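Fructose-bisphosphatase (PDB 1VDW) probably hydrolyses fructose 1,6-bisphosphate to fructose 6-phosphate and phosphate in a magnesium-dependent reaction, as a homodimer of the inositol monophosphatase superfamily. Local coordinates at residues Tyr181-Ala186 and Val207-Ala212. Residues are numbered along the deposited sequence; the frame is centred on the assembly and turned at random.
Sequences YLARGA and VIAREA
A183 and A209 bring the last turns of helices 175-184 and 199-211 to a CA-to-CA separation of 4.3 Å, a close approach at a point where both residues are alanines. The A183 methyl does most of the touching. It points toward the 207-212 segment and packs against I208, A209 and A212: its CB is 3.8 Å from A209 CA, so it meets backbone as well as side chain, and it lies 3.8 Å from I208 CG2 and 3.9 Å from A212 CB. I208 touches two neighbours. Its chi1 of -66° sets CG1 beside the backbone N and leaves CG2 anti to it, facing the A183 methyl, while the side chain also packs on I116 of strand 110-118. This fits the layered alpha/beta fold of the inositol monophosphatases, in which this helix pair lies between the large mixed sheet and the second sheet; the I208 side chain is about 11 Å from that of D87, a predicted magnesium ligand. A212, just past the end of the second helix, brings its CB within 3.3 Å of A183 O, a tight methyl-to-carbonyl approach. On another flank L182 adds only a looser touch, CD2 to A209 CB at 4.4 Å. Just beyond, G185 is the first residue to leave helical geometry, with phi 91°; A186 N to Y181 O (2.8 Å) and G185 N to L182 O complete a Schellman motif. The chain then turns towards the dimer interface, where A186 O accepts a hydrogen bond from Y90 OH of the second subunit.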
loop_
_atom_site.group_PDB
_atom_site.type_symbol
_atom_site.label_atom_id
_atom_site.label_comp_id
_atom_site.label_asym_id
_atom_site.label_seq_id
_atom_site.Cartn_x
_atom_site.Cartn_y
_atom_site.Cartn_z
ATOM N N TYR A 181 -8.494 -2.547 7.515
ATOM C CA TYR A 181 -9.100 -2.716 6.199
ATOM C C TYR A 181 -9.987 -3.953 6.207
ATOM O O TYR A 181 -11.068 -3.951 5.619
ATOM C CB TYR A 181 -8.027 -2.844 5.116
ATOM C CG TYR A 181 -7.276 -1.562 4.802
ATOM C CD1 TYR A 181 -7.619 -0.343 5.392
ATOM C CD2 TYR A 181 -6.204 -1.581 3.912
ATOM C CE1 TYR A 181 -6.904 0.828 5.103
ATOM C CE2 TYR A 181 -5.489 -0.426 3.620
ATOM C CZ TYR A 181 -5.843 0.770 4.216
ATOM O OH TYR A 181 -5.106 1.893 3.920
ATOM N N LEU A 182 -9.523 -5.014 6.861
ATOM C CA LEU A 182 -10.323 -6.227 6.979
ATOM C C LEU A 182 -11.611 -5.885 7.735
ATOM O O LEU A 182 -12.708 -6.295 7.345
ATOM C CB LEU A 182 -9.542 -7.289 7.754
ATOM C CG LEU A 182 -10.317 -8.522 8.225
ATOM C CD1 LEU A 182 -10.814 -9.322 7.032
ATOM C CD2 LEU A 182 -9.412 -9.365 9.109
ATOM N N ALA A 183 -11.467 -5.104 8.801
ATOM C CA ALA A 183 -12.595 -4.721 9.637
ATOM C C ALA A 183 -13.694 -3.962 8.907
ATOM O O ALA A 183 -14.869 -4.090 9.255
ATOM C CB ALA A 183 -12.103 -3.903 10.823
ATOM N N ARG A 184 -13.335 -3.167 7.904
ATOM C CA ARG A 184 -14.362 -2.409 7.197
ATOM C C ARG A 184 -14.747 -2.989 5.843
ATOM O O ARG A 184 -15.534 -2.394 5.109
ATOM C CB ARG A 184 -13.955 -0.937 7.050
ATOM C CG ARG A 184 -12.763 -0.674 6.154
ATOM C CD ARG A 184 -12.536 0.829 5.992
ATOM N NE ARG A 184 -11.340 1.116 5.205
ATOM C CZ ARG A 184 -11.264 1.004 3.883
ATOM N NH1 ARG A 184 -12.321 0.623 3.182
ATOM N NH2 ARG A 184 -10.116 1.233 3.265
ATOM N N GLY A 185 -14.182 -4.142 5.504
ATOM C CA GLY A 185 -14.536 -4.792 4.253
ATOM C C GLY A 185 -13.733 -4.492 3.001
ATOM O O GLY A 185 -14.241 -4.665 1.891
ATOM N N ALA A 186 -12.485 -4.058 3.162
ATOM C CA ALA A 186 -11.623 -3.753 2.024
ATOM C C ALA A 186 -10.735 -4.947 1.667
ATOM O O ALA A 186 -10.087 -4.953 0.620
ATOM C CB ALA A 186 -10.771 -2.532 2.336
ATOM N N VAL A 207 -8.730 -6.218 18.121
ATOM C CA VAL A 207 -9.947 -5.800 18.811
ATOM C C VAL A 207 -10.954 -5.222 17.819
ATOM O O VAL A 207 -12.134 -5.570 17.835
ATOM C CB VAL A 207 -9.648 -4.731 19.889
ATOM C CG1 VAL A 207 -10.952 -4.147 20.430
ATOM C CG2 VAL A 207 -8.854 -5.346 21.029
ATOM N N ILE A 208 -10.481 -4.348 16.940
ATOM C CA ILE A 208 -11.361 -3.725 15.971
ATOM C C ILE A 208 -11.910 -4.713 14.947
ATOM O O ILE A 208 -13.109 -4.709 14.658
ATOM C CB ILE A 208 -10.632 -2.551 15.283
ATOM C CG1 ILE A 208 -10.375 -1.454 16.322
ATOM C CG2 ILE A 208 -11.449 -2.016 14.113
ATOM C CD1 ILE A 208 -9.411 -0.382 15.871
ATOM N N ALA A 209 -11.048 -5.568 14.406
ATOM C CA ALA A 209 -11.497 -6.544 13.424
ATOM C C ALA A 209 -12.474 -7.537 14.047
ATOM O O ALA A 209 -13.492 -7.869 13.442
ATOM C CB ALA A 209 -10.298 -7.277 12.831
ATOM N N ARG A 210 -12.181 -8.001 15.257
ATOM C CA ARG A 210 -13.074 -8.948 15.912
ATOM C C ARG A 210 -14.459 -8.371 16.142
ATOM O O ARG A 210 -15.458 -9.018 15.839
ATOM C CB ARG A 210 -12.491 -9.412 17.242
ATOM C CG ARG A 210 -11.515 -10.539 17.088
ATOM C CD ARG A 210 -10.889 -10.930 18.403
ATOM N NE ARG A 210 -10.170 -12.189 18.250
ATOM C CZ ARG A 210 -9.242 -12.632 19.087
ATOM N NH1 ARG A 210 -8.906 -11.918 20.153
ATOM N NH2 ARG A 210 -8.643 -13.790 18.848
ATOM N N GLU A 211 -14.533 -7.156 16.672
ATOM C CA GLU A 211 -15.838 -6.558 16.918
ATOM C C GLU A 211 -16.587 -6.339 15.606
ATOM O O GLU A 211 -17.816 -6.320 15.588
ATOM C CB GLU A 211 -15.689 -5.247 17.692
ATOM C CG GLU A 211 -17.002 -4.566 18.075
ATOM C CD GLU A 211 -17.979 -5.473 18.815
ATOM O OE1 GLU A 211 -17.548 -6.250 19.694
ATOM O OE2 GLU A 211 -19.192 -5.391 18.524
ATOM N N ALA A 212 -15.845 -6.197 14.510
ATOM C CA ALA A 212 -16.443 -5.999 13.193
ATOM C C ALA A 212 -16.905 -7.317 12.573
ATOM O O ALA A 212 -17.478 -7.329 11.482
ATOM C CB ALA A 212 -15.451 -5.303 12.266
#